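Local structure of 122aa long conserved hypothetical protein (1WOL) at residues K22-C31 against Y98-I107; C37-F48 against I113-K122. The protein is of unknown function but carries the HEPN fold, an all-helical domain that in relatives is often linked to nucleotide or RNA chemistry. One frame throughout, in Å; residues are numbered along the deposited sequence.

In the fold
Both contacts join the same two helices, 27-48 and 100-120, which run side by side in nearly the same direction; interaction 1 lies at their N-terminal ends and interaction 2 at their C-terminal ends, with centres about 22 Å apart on opposite sides of the chain's centre. Interaction 1, which also takes in the end of helix 4-23, is only partly buried and mixes its chemistry: a lysine salt bridge and bridging waters on its rim, tyrosine faces packed on backbone and side-chain carbons, and a cysteine pair inside. Interaction 2 is a buried seam of aliphatic side chains, turning aromatic and more exposed where Phe-48 meets the chain terminus.

Interaction 1: K22-C31 against Y98-I107; sequences KSGGYYELAC and YTERDADECI. With TBU (tertiary-butyl alcohol), chain B.
Tyr-27 and Ala-103 bring their CA atoms within 5.3 Å where helices 27-31 and 100-107 of the HEPN domain run almost parallel, 14° apart with axes 8.3 Å from each other. The Tyr-27 ring lies flat on the start of the second helix: Glu-100 CA sits 3.7 Å from the ring centroid in a CH-pi contact, while Gly-25 O lies over the opposite face. Its chi1 of -54°, CG beside the backbone N, brings the ring over Glu-100. Tyr-98, just ahead of helix 100-107, receives Glu-28 CB over one face, off centre. Glu-28 CG and Leu-29 CA also touch a bound tertiary-butyl alcohol. Deeper in, Cys-31 SG, at the Tyr-98 ring edge, lies 2.6 Å from Cys-106 SG, too long for a bond and too short for unbonded sulfurs, so their state here is doubtful; the disulfide is seen in a structure of this protein. Extended Lys-22 settles among Glu-100, Ala-103, Asp-104 and Ile-107; its NZ makes a salt bridge to Asp-104 OD1, 2.6 Å, on the syn side, and a water links it to Glu-100 OE1. Two carboxylates close to one ammonium would probably stabilise its charge, while the two cysteines and Ala-30 are buried.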
loop_
_atom_site.group_PDB
_atom_site.type_symbol
_atom_site.label_atom_id
_atom_site.label_comp_id
_atom_site.label_asym_id
_atom_site.label_seq_id
_atom_site.Cartn_x
_atom_site.Cartn_y
_atom_site.Cartn_z
ATOM N N LYS A 22 5.499 -13.259 1.332
ATOM C CA LYS A 22 4.989 -14.166 0.199
ATOM C C LYS A 22 5.883 -15.391 0.151
ATOM O O LYS A 22 5.385 -16.519 -0.041
ATOM C CB LYS A 22 5.043 -13.332 -1.097
ATOM C CG LYS A 22 4.849 -14.321 -2.270
ATOM C CD LYS A 22 4.998 -13.605 -3.576
ATOM C CE LYS A 22 5.133 -14.803 -4.641
ATOM N NZ LYS A 22 5.262 -14.342 -6.014
ATOM N N SER A 23 7.194 -15.217 0.309
ATOM C CA SER A 23 8.099 -16.412 0.267
ATOM C C SER A 23 7.812 -17.392 1.286
ATOM O O SER A 23 8.008 -18.612 1.070
ATOM C CB SER A 23 9.535 -15.863 0.386
ATOM O OG SER A 23 10.478 -16.932 0.271
ATOM N N GLY A 24 7.277 -16.986 2.409
ATOM C CA GLY A 24 6.908 -17.904 3.471
ATOM C C GLY A 24 5.478 -18.525 3.367
ATOM O O GLY A 24 5.032 -19.305 4.229
ATOM N N GLY A 25 4.752 -18.090 2.317
ATOM C CA GLY A 25 3.363 -18.517 2.126
ATOM C C GLY A 25 2.364 -17.643 2.856
ATOM O O GLY A 25 1.115 -17.974 2.965
ATOM N N TYR A 26 2.782 -16.481 3.364
ATOM C CA TYR A 26 1.891 -15.690 4.191
ATOM C C TYR A 26 1.238 -14.606 3.411
ATOM O O TYR A 26 1.612 -13.417 3.467
ATOM C CB TYR A 26 2.648 -15.139 5.420
ATOM C CG TYR A 26 3.333 -16.226 6.251
ATOM C CD1 TYR A 26 4.733 -16.237 6.362
ATOM C CD2 TYR A 26 2.595 -17.173 6.865
ATOM C CE1 TYR A 26 5.392 -17.256 7.166
ATOM C CE2 TYR A 26 3.204 -18.226 7.625
ATOM C CZ TYR A 26 4.605 -18.192 7.739
ATOM O OH TYR A 26 5.254 -19.234 8.439
ATOM N N TYR A 27 0.284 -15.053 2.592
ATOM C CA TYR A 27 -0.229 -14.098 1.562
ATOM C C TYR A 27 -1.053 -12.972 2.076
ATOM O O TYR A 27 -0.968 -11.845 1.488
ATOM C CB TYR A 27 -1.000 -14.938 0.452
ATOM C CG TYR A 27 -0.140 -16.025 -0.103
ATOM C CD1 TYR A 27 -0.678 -17.355 -0.210
ATOM C CD2 TYR A 27 1.169 -15.844 -0.527
ATOM C CE1 TYR A 27 0.061 -18.413 -0.712
ATOM C CE2 TYR A 27 1.952 -16.929 -0.970
ATOM C CZ TYR A 27 1.356 -18.226 -1.074
ATOM O OH TYR A 27 2.141 -19.247 -1.616
ATOM N N GLU A 28 -1.854 -13.177 3.136
ATOM C CA GLU A 28 -2.561 -12.055 3.660
ATOM C C GLU A 28 -1.630 -10.989 4.251
ATOM O O GLU A 28 -1.873 -9.783 4.185
ATOM C CB GLU A 28 -3.575 -12.552 4.702
ATOM C CG GLU A 28 -3.062 -12.646 6.219
ATOM C CD GLU A 28 -1.959 -13.676 6.438
ATOM O OE1 GLU A 28 -1.729 -13.835 7.704
ATOM O OE2 GLU A 28 -1.411 -14.293 5.553
ATOM N N LEU A 29 -0.510 -11.483 4.823
ATOM C CA LEU A 29 0.513 -10.565 5.348
ATOM C C LEU A 29 1.160 -9.788 4.188
ATOM O O LEU A 29 1.420 -8.632 4.379
ATOM C CB LEU A 29 1.496 -11.436 6.172
ATOM C CG LEU A 29 2.621 -10.566 6.860
ATOM C CD1 LEU A 29 2.080 -9.463 7.711
ATOM C CD2 LEU A 29 3.548 -11.531 7.609
ATOM N N ALA A 30 1.547 -10.509 3.189
ATOM C CA ALA A 30 2.132 -9.794 2.032
ATOM C C ALA A 30 1.152 -8.713 1.544
ATOM O O ALA A 30 1.606 -7.561 1.202
ATOM C CB ALA A 30 2.293 -10.797 0.933
ATOM N N CYS A 31 -0.165 -8.970 1.570
ATOM C CA CYS A 31 -1.125 -7.910 1.087
ATOM C C CYS A 31 -1.222 -6.772 2.019
ATOM O O CYS A 31 -1.255 -5.617 1.667
ATOM C CB CYS A 31 -2.525 -8.532 0.930
ATOM S SG CYS A 31 -2.577 -9.451 -0.686
ATOM N N TYR A 98 -6.633 -16.207 1.377
ATOM C CA TYR A 98 -5.792 -15.467 0.439
ATOM C C TYR A 98 -4.949 -16.411 -0.388
ATOM O O TYR A 98 -4.663 -17.555 0.024
ATOM C CB TYR A 98 -4.832 -14.537 1.216
ATOM C CG TYR A 98 -5.423 -13.273 1.652
ATOM C CD1 TYR A 98 -6.332 -13.222 2.709
ATOM C CD2 TYR A 98 -5.087 -12.093 1.014
ATOM C CE1 TYR A 98 -6.874 -12.000 3.128
ATOM C CE2 TYR A 98 -5.649 -10.911 1.445
ATOM C CZ TYR A 98 -6.527 -10.884 2.485
ATOM O OH TYR A 98 -7.001 -9.702 2.923
ATOM N N THR A 99 -4.506 -15.962 -1.571
ATOM C CA THR A 99 -3.747 -16.815 -2.478
ATOM C C THR A 99 -2.510 -16.143 -2.958
ATOM O O THR A 99 -2.330 -14.917 -2.715
ATOM C CB THR A 99 -4.532 -17.076 -3.811
ATOM O OG1 THR A 99 -4.816 -15.825 -4.448
ATOM C CG2 THR A 99 -5.876 -17.735 -3.370
ATOM N N GLU A 100 -1.693 -16.934 -3.591
ATOM C CA GLU A 100 -0.402 -16.375 -4.046
ATOM C C GLU A 100 -0.680 -15.234 -5.119
ATOM O O GLU A 100 -0.009 -14.210 -5.178
ATOM C CB GLU A 100 0.450 -17.507 -4.655
ATOM C CG GLU A 100 1.881 -17.034 -4.989
ATOM C CD GLU A 100 2.809 -18.263 -5.190
ATOM O OE1 GLU A 100 4.026 -18.074 -5.177
ATOM O OE2 GLU A 100 2.288 -19.421 -5.323
ATOM N N ARG A 101 -1.712 -15.392 -5.982
ATOM C CA ARG A 101 -2.036 -14.309 -6.904
ATOM C C ARG A 101 -2.363 -13.011 -6.191
ATOM O O ARG A 101 -1.953 -11.965 -6.633
ATOM C CB ARG A 101 -3.207 -14.731 -7.805
ATOM C CG ARG A 101 -3.755 -13.550 -8.628
ATOM C CD ARG A 101 -4.826 -14.012 -9.669
ATOM N NE ARG A 101 -6.103 -14.309 -9.016
ATOM C CZ ARG A 101 -6.968 -13.434 -8.620
ATOM N NH1 ARG A 101 -6.806 -12.117 -8.749
ATOM N NH2 ARG A 101 -8.072 -13.857 -8.014
ATOM N N ASP A 102 -3.046 -13.040 -5.015
ATOM C CA ASP A 102 -3.380 -11.834 -4.325
ATOM C C ASP A 102 -2.052 -11.226 -3.887
ATOM O O ASP A 102 -1.910 -10.041 -3.997
ATOM C CB ASP A 102 -4.132 -12.171 -3.014
ATOM C CG ASP A 102 -5.485 -12.849 -3.253
ATOM O OD1 ASP A 102 -5.927 -13.546 -2.254
ATOM O OD2 ASP A 102 -6.121 -12.623 -4.315
ATOM N N ALA A 103 -1.145 -12.034 -3.353
ATOM C CA ALA A 103 0.143 -11.436 -2.952
ATOM C C ALA A 103 0.849 -10.760 -4.098
ATOM O O ALA A 103 1.369 -9.655 -3.924
ATOM C CB ALA A 103 0.967 -12.536 -2.325
ATOM N N ASP A 104 0.869 -11.452 -5.240
ATOM C CA ASP A 104 1.491 -10.793 -6.396
ATOM C C ASP A 104 0.800 -9.537 -6.766
ATOM O O ASP A 104 1.470 -8.521 -7.049
ATOM C CB ASP A 104 1.486 -11.734 -7.679
ATOM C CG ASP A 104 2.360 -12.895 -7.530
ATOM O OD1 ASP A 104 3.094 -13.063 -6.531
ATOM O OD2 ASP A 104 2.315 -13.734 -8.500
ATOM N N GLU A 105 -0.530 -9.484 -6.839
ATOM C CA GLU A 105 -1.210 -8.229 -7.256
ATOM C C GLU A 105 -0.993 -7.127 -6.232
ATOM O O GLU A 105 -0.813 -5.952 -6.595
ATOM C CB GLU A 105 -2.725 -8.518 -7.375
ATOM C CG GLU A 105 -2.934 -9.447 -8.575
ATOM C CD GLU A 105 -4.447 -9.758 -8.825
ATOM O OE1 GLU A 105 -5.299 -9.310 -8.050
ATOM O OE2 GLU A 105 -4.619 -10.480 -9.856
ATOM N N CYS A 106 -1.026 -7.468 -4.983
ATOM C CA CYS A 106 -0.795 -6.439 -3.943
ATOM C C CYS A 106 0.691 -5.989 -4.001
ATOM O O CYS A 106 0.890 -4.735 -3.979
ATOM C CB CYS A 106 -0.949 -7.043 -2.544
ATOM S SG CYS A 106 -2.784 -7.307 -2.182
ATOM N N ILE A 107 1.694 -6.861 -4.063
ATOM C CA ILE A 107 3.091 -6.435 -4.080
ATOM C C ILE A 107 3.284 -5.546 -5.329
ATOM O O ILE A 107 3.951 -4.510 -5.227
ATOM C CB ILE A 107 3.974 -7.652 -4.084
ATOM C CG1 ILE A 107 3.984 -8.223 -2.613
ATOM C CG2 ILE A 107 5.440 -7.229 -4.443
ATOM C CD1 ILE A 107 4.606 -9.673 -2.555
HETATM O O TBU B . -1.543 -9.408 10.562
HETATM C C TBU B . -2.624 -9.282 9.586
HETATM C C1 TBU B . -3.615 -10.370 9.972
HETATM C C2 TBU B . -2.077 -9.498 8.135
HETATM C C3 TBU B . -3.156 -7.922 9.712
HETATM O O HOH W 1 5.365 -16.916 -7.334
HETATM O O HOH W 2 4.685 -18.644 -2.182
HETATM O O HOH W 3 -4.470 -8.538 4.734
#

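Interaction 2: C37-F48 against I113-K122; sequences CAEKAVKGLLQF and ILNWVKGQIK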
loop_
_atom_site.group_PDB
_atom_site.type_symbol
_atom_site.label_atom_id
_atom_site.label_comp_id
_atom_site.label_asym_id
_atom_site.label_seq_id
_atom_site.Cartn_x
_atom_site.Cartn_y
_atom_site.Cartn_z
ATOM N N CYS A 37 3.206 -0.263 2.427
ATOM C CA CYS A 37 4.164 0.297 1.550
ATOM C C CYS A 37 3.572 1.510 0.782
ATOM O O CYS A 37 4.218 2.569 0.782
ATOM C CB CYS A 37 4.653 -0.829 0.593
ATOM S SG CYS A 37 5.717 -0.090 -0.765
ATOM N N ALA A 38 2.443 1.278 0.146
ATOM C CA ALA A 38 1.854 2.352 -0.692
ATOM C C ALA A 38 1.480 3.546 0.152
ATOM O O ALA A 38 1.757 4.698 -0.252
ATOM C CB ALA A 38 0.652 1.749 -1.460
ATOM N N GLU A 39 0.827 3.239 1.306
ATOM C CA GLU A 39 0.401 4.364 2.200
ATOM C C GLU A 39 1.634 5.181 2.652
ATOM O O GLU A 39 1.600 6.425 2.607
ATOM C CB GLU A 39 -0.369 3.788 3.441
ATOM C CG GLU A 39 -0.917 5.039 4.284
ATOM C CD GLU A 39 -1.393 4.681 5.666
ATOM O OE1 GLU A 39 -1.705 3.489 5.960
ATOM O OE2 GLU A 39 -1.471 5.662 6.470
ATOM N N LYS A 40 2.730 4.595 3.089
ATOM C CA LYS A 40 3.897 5.324 3.506
ATOM C C LYS A 40 4.508 6.122 2.362
ATOM O O LYS A 40 4.935 7.275 2.539
ATOM C CB LYS A 40 4.895 4.406 4.184
ATOM C CG LYS A 40 4.575 3.926 5.692
ATOM C CD LYS A 40 3.199 3.927 6.302
ATOM C CE LYS A 40 3.267 3.542 7.752
ATOM N NZ LYS A 40 1.916 3.715 8.197
ATOM N N ALA A 41 4.612 5.525 1.189
ATOM C CA ALA A 41 5.139 6.263 0.015
ATOM C C ALA A 41 4.299 7.482 -0.318
ATOM O O ALA A 41 4.931 8.494 -0.530
ATOM C CB ALA A 41 5.098 5.276 -1.174
ATOM N N VAL A 42 2.989 7.350 -0.317
ATOM C CA VAL A 42 2.100 8.499 -0.670
ATOM C C VAL A 42 2.209 9.499 0.452
ATOM O O VAL A 42 2.316 10.687 0.130
ATOM C CB VAL A 42 0.734 8.013 -0.941
ATOM C CG1 VAL A 42 -0.219 9.193 -1.096
ATOM C CG2 VAL A 42 0.790 7.239 -2.286
ATOM N N LYS A 43 2.375 9.063 1.712
ATOM C CA LYS A 43 2.542 10.176 2.721
ATOM C C LYS A 43 3.893 10.889 2.583
ATOM O O LYS A 43 4.018 12.167 2.924
ATOM C CB LYS A 43 2.382 9.536 4.164
ATOM C CG LYS A 43 0.930 9.471 4.484
ATOM C CD LYS A 43 0.523 8.756 5.716
ATOM C CE LYS A 43 -0.946 9.023 6.064
ATOM N NZ LYS A 43 -1.402 7.906 7.037
ATOM N N GLY A 44 4.897 10.188 2.121
ATOM C CA GLY A 44 6.186 10.729 1.829
ATOM C C GLY A 44 6.035 11.797 0.716
ATOM O O GLY A 44 6.631 12.852 0.752
ATOM N N LEU A 45 5.300 11.392 -0.321
ATOM C CA LEU A 45 5.090 12.366 -1.447
ATOM C C LEU A 45 4.333 13.606 -0.958
ATOM O O LEU A 45 4.680 14.752 -1.342
ATOM C CB LEU A 45 4.241 11.695 -2.530
ATOM C CG LEU A 45 3.863 12.594 -3.743
ATOM C CD1 LEU A 45 5.091 12.923 -4.473
ATOM C CD2 LEU A 45 2.776 11.843 -4.546
ATOM N N LEU A 46 3.308 13.399 -0.184
ATOM C CA LEU A 46 2.463 14.587 0.309
ATOM C C LEU A 46 3.350 15.480 1.122
ATOM O O LEU A 46 3.219 16.757 1.049
ATOM C CB LEU A 46 1.353 14.096 1.133
ATOM C CG LEU A 46 0.034 13.952 0.398
ATOM C CD1 LEU A 46 0.286 13.478 -1.003
ATOM C CD2 LEU A 46 -0.926 13.113 1.260
ATOM N N GLN A 47 4.261 14.920 1.919
ATOM C CA GLN A 47 5.137 15.789 2.676
ATOM C C GLN A 47 6.083 16.527 1.813
ATOM O O GLN A 47 6.358 17.741 2.075
ATOM C CB GLN A 47 5.966 14.994 3.754
ATOM C CG GLN A 47 6.661 15.899 4.783
ATOM C CD GLN A 47 7.121 15.116 6.061
ATOM O OE1 GLN A 47 6.396 14.282 6.657
ATOM N NE2 GLN A 47 8.305 15.426 6.481
ATOM N N PHE A 48 6.625 15.890 0.764
ATOM C CA PHE A 48 7.578 16.520 -0.118
ATOM C C PHE A 48 6.883 17.660 -0.830
ATOM O O PHE A 48 7.555 18.700 -1.145
ATOM C CB PHE A 48 8.051 15.516 -1.162
ATOM C CG PHE A 48 8.914 16.101 -2.255
ATOM C CD1 PHE A 48 10.335 16.269 -2.100
ATOM C CD2 PHE A 48 8.285 16.478 -3.443
ATOM C CE1 PHE A 48 11.087 16.846 -3.172
ATOM C CE2 PHE A 48 9.041 17.055 -4.553
ATOM C CZ PHE A 48 10.426 17.226 -4.378
ATOM N N ILE A 113 3.089 2.014 -7.078
ATOM C CA ILE A 113 2.949 3.294 -6.334
ATOM C C ILE A 113 4.230 3.803 -5.778
ATOM O O ILE A 113 4.488 5.018 -5.913
ATOM C CB ILE A 113 1.845 3.137 -5.288
ATOM C CG1 ILE A 113 0.521 2.932 -5.956
ATOM C CG2 ILE A 113 1.850 4.376 -4.292
ATOM C CD1 ILE A 113 -0.670 2.499 -5.002
ATOM N N LEU A 114 5.101 2.966 -5.221
ATOM C CA LEU A 114 6.357 3.379 -4.690
ATOM C C LEU A 114 7.243 3.956 -5.799
ATOM O O LEU A 114 7.858 4.997 -5.583
ATOM C CB LEU A 114 7.019 2.191 -4.005
ATOM C CG LEU A 114 8.518 2.408 -3.592
ATOM C CD1 LEU A 114 8.585 3.473 -2.525
ATOM C CD2 LEU A 114 9.065 1.081 -2.983
ATOM N N ASN A 115 7.217 3.338 -6.981
ATOM C CA ASN A 115 8.130 3.886 -8.049
ATOM C C ASN A 115 7.543 5.190 -8.544
ATOM O O ASN A 115 8.370 6.098 -8.966
ATOM C CB ASN A 115 8.161 2.960 -9.277
ATOM C CG ASN A 115 8.878 1.730 -9.091
ATOM O OD1 ASN A 115 9.731 1.634 -8.292
ATOM N ND2 ASN A 115 8.567 0.731 -9.992
ATOM N N TRP A 116 6.227 5.298 -8.600
ATOM C CA TRP A 116 5.572 6.557 -9.142
ATOM C C TRP A 116 5.879 7.680 -8.131
ATOM O O TRP A 116 6.243 8.789 -8.487
ATOM C CB TRP A 116 4.143 6.256 -9.313
ATOM C CG TRP A 116 3.333 7.492 -9.609
ATOM C CD1 TRP A 116 3.187 8.137 -10.881
ATOM C CD2 TRP A 116 2.532 8.235 -8.700
ATOM N NE1 TRP A 116 2.309 9.219 -10.745
ATOM C CE2 TRP A 116 1.889 9.291 -9.437
ATOM C CE3 TRP A 116 2.259 8.093 -7.332
ATOM C CZ2 TRP A 116 0.996 10.207 -8.847
ATOM C CZ3 TRP A 116 1.383 9.007 -6.756
ATOM C CH2 TRP A 116 0.760 10.049 -7.507
ATOM N N VAL A 117 5.858 7.379 -6.828
ATOM C CA VAL A 117 6.200 8.418 -5.879
ATOM C C VAL A 117 7.666 8.757 -6.010
ATOM O O VAL A 117 8.023 9.939 -5.979
ATOM C CB VAL A 117 5.926 7.859 -4.384
ATOM C CG1 VAL A 117 6.645 8.789 -3.355
ATOM C CG2 VAL A 117 4.487 7.760 -4.187
ATOM N N LYS A 118 8.593 7.793 -6.120
ATOM C CA LYS A 118 10.020 8.087 -6.164
ATOM C C LYS A 118 10.322 9.014 -7.371
ATOM O O LYS A 118 11.172 9.932 -7.261
ATOM C CB LYS A 118 10.808 6.804 -6.149
ATOM C CG LYS A 118 10.776 6.207 -4.739
ATOM C CD LYS A 118 11.474 4.869 -4.765
ATOM C CE LYS A 118 12.931 4.841 -4.592
ATOM N NZ LYS A 118 13.172 3.286 -4.903
ATOM N N GLY A 119 9.559 8.798 -8.417
ATOM C CA GLY A 119 9.820 9.542 -9.643
ATOM C C GLY A 119 9.524 11.010 -9.433
ATOM O O GLY A 119 9.978 11.899 -10.236
ATOM N N GLN A 120 8.721 11.339 -8.463
ATOM C CA GLN A 120 8.321 12.721 -8.282
ATOM C C GLN A 120 9.089 13.467 -7.265
ATOM O O GLN A 120 8.932 14.713 -7.139
ATOM C CB GLN A 120 6.869 12.757 -7.881
ATOM C CG GLN A 120 5.872 12.296 -8.980
ATOM C CD GLN A 120 4.507 12.092 -8.421
ATOM O OE1 GLN A 120 4.139 10.923 -8.021
ATOM N NE2 GLN A 120 3.682 13.132 -8.370
ATOM N N ILE A 121 9.922 12.753 -6.506
ATOM C CA ILE A 121 10.638 13.439 -5.400
ATOM C C ILE A 121 11.917 13.730 -6.159
ATOM O O ILE A 121 12.868 12.936 -6.251
ATOM C CB ILE A 121 10.673 12.426 -4.163
ATOM C CG1 ILE A 121 9.310 12.370 -3.563
ATOM C CG2 ILE A 121 11.649 12.895 -3.106
ATOM C CD1 ILE A 121 9.348 11.081 -2.480
ATOM N N LYS A 122 11.767 14.907 -6.798
ATOM C CA LYS A 122 12.630 15.606 -7.785
ATOM C C LYS A 122 12.523 14.944 -9.231
ATOM O O LYS A 122 13.234 13.913 -9.419
ATOM C CB LYS A 122 14.057 15.641 -7.301
ATOM C CG LYS A 122 14.394 16.942 -6.584
ATOM C CD LYS A 122 13.809 16.975 -5.152
ATOM C CE LYS A 122 14.692 17.875 -4.221
ATOM N NZ LYS A 122 16.136 17.432 -4.289
ATOM O OXT LYS A 122 11.726 15.366 -10.147
#
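Val-42 and Ile-113 touch through their CG2 methyls at 3.7 Å, on a seam where helices 37-48 and 113-120 run nearly parallel, crossing at 15° with axes 9.0 Å apart. The aliphatic contacts follow the seam. Ala-38 CB meets both CD1 and CG2 of Ile-113, and Ala-41 CB packs on Val-117 CG2 at 4.0 Å. Val-117 CG1 also reaches the backbone, 3.3 Å from Ala-41 O, and continues to Leu-45 CB. Ala-38, Ala-41 and Gly-44 keep this face of helix 37-48 low, whereas Leu-45 stands out from it: with CG anti to the backbone N (chi1 177°), its branches spread over the second helix, CD1 on Gln-120 CB and CD2 on Trp-116 CZ3, 3.9 Å away, crossing the indole at about a right angle.

The aromatic contact closes the C-terminal end. Phe-48 offers one face to the backbone of Ile-121, whose CA stands 4.0 Å from the ring centroid in a CH-pi contact, and its CD1 meets Ile-121 CG2. The bent side chain of Lys-122 passes the ring edge, its CD 3.4 Å from Phe-48 CE1. With an alanine here, Ile-121 and the aliphatic part of Lys-122 would probably lose the surface they pack on and be left freer to move.

Around this apolar seam of the HEPN helical core, helix 4-23 adds Leu-15 against Leu-114 and Ile-8 against Val-117, helix 67-77 brings Ile-69 to Ile-113 and Trp-116, and helix 58-61 places Leu-61 on Val-42, while Pro-66 of a loop touches Trp-116.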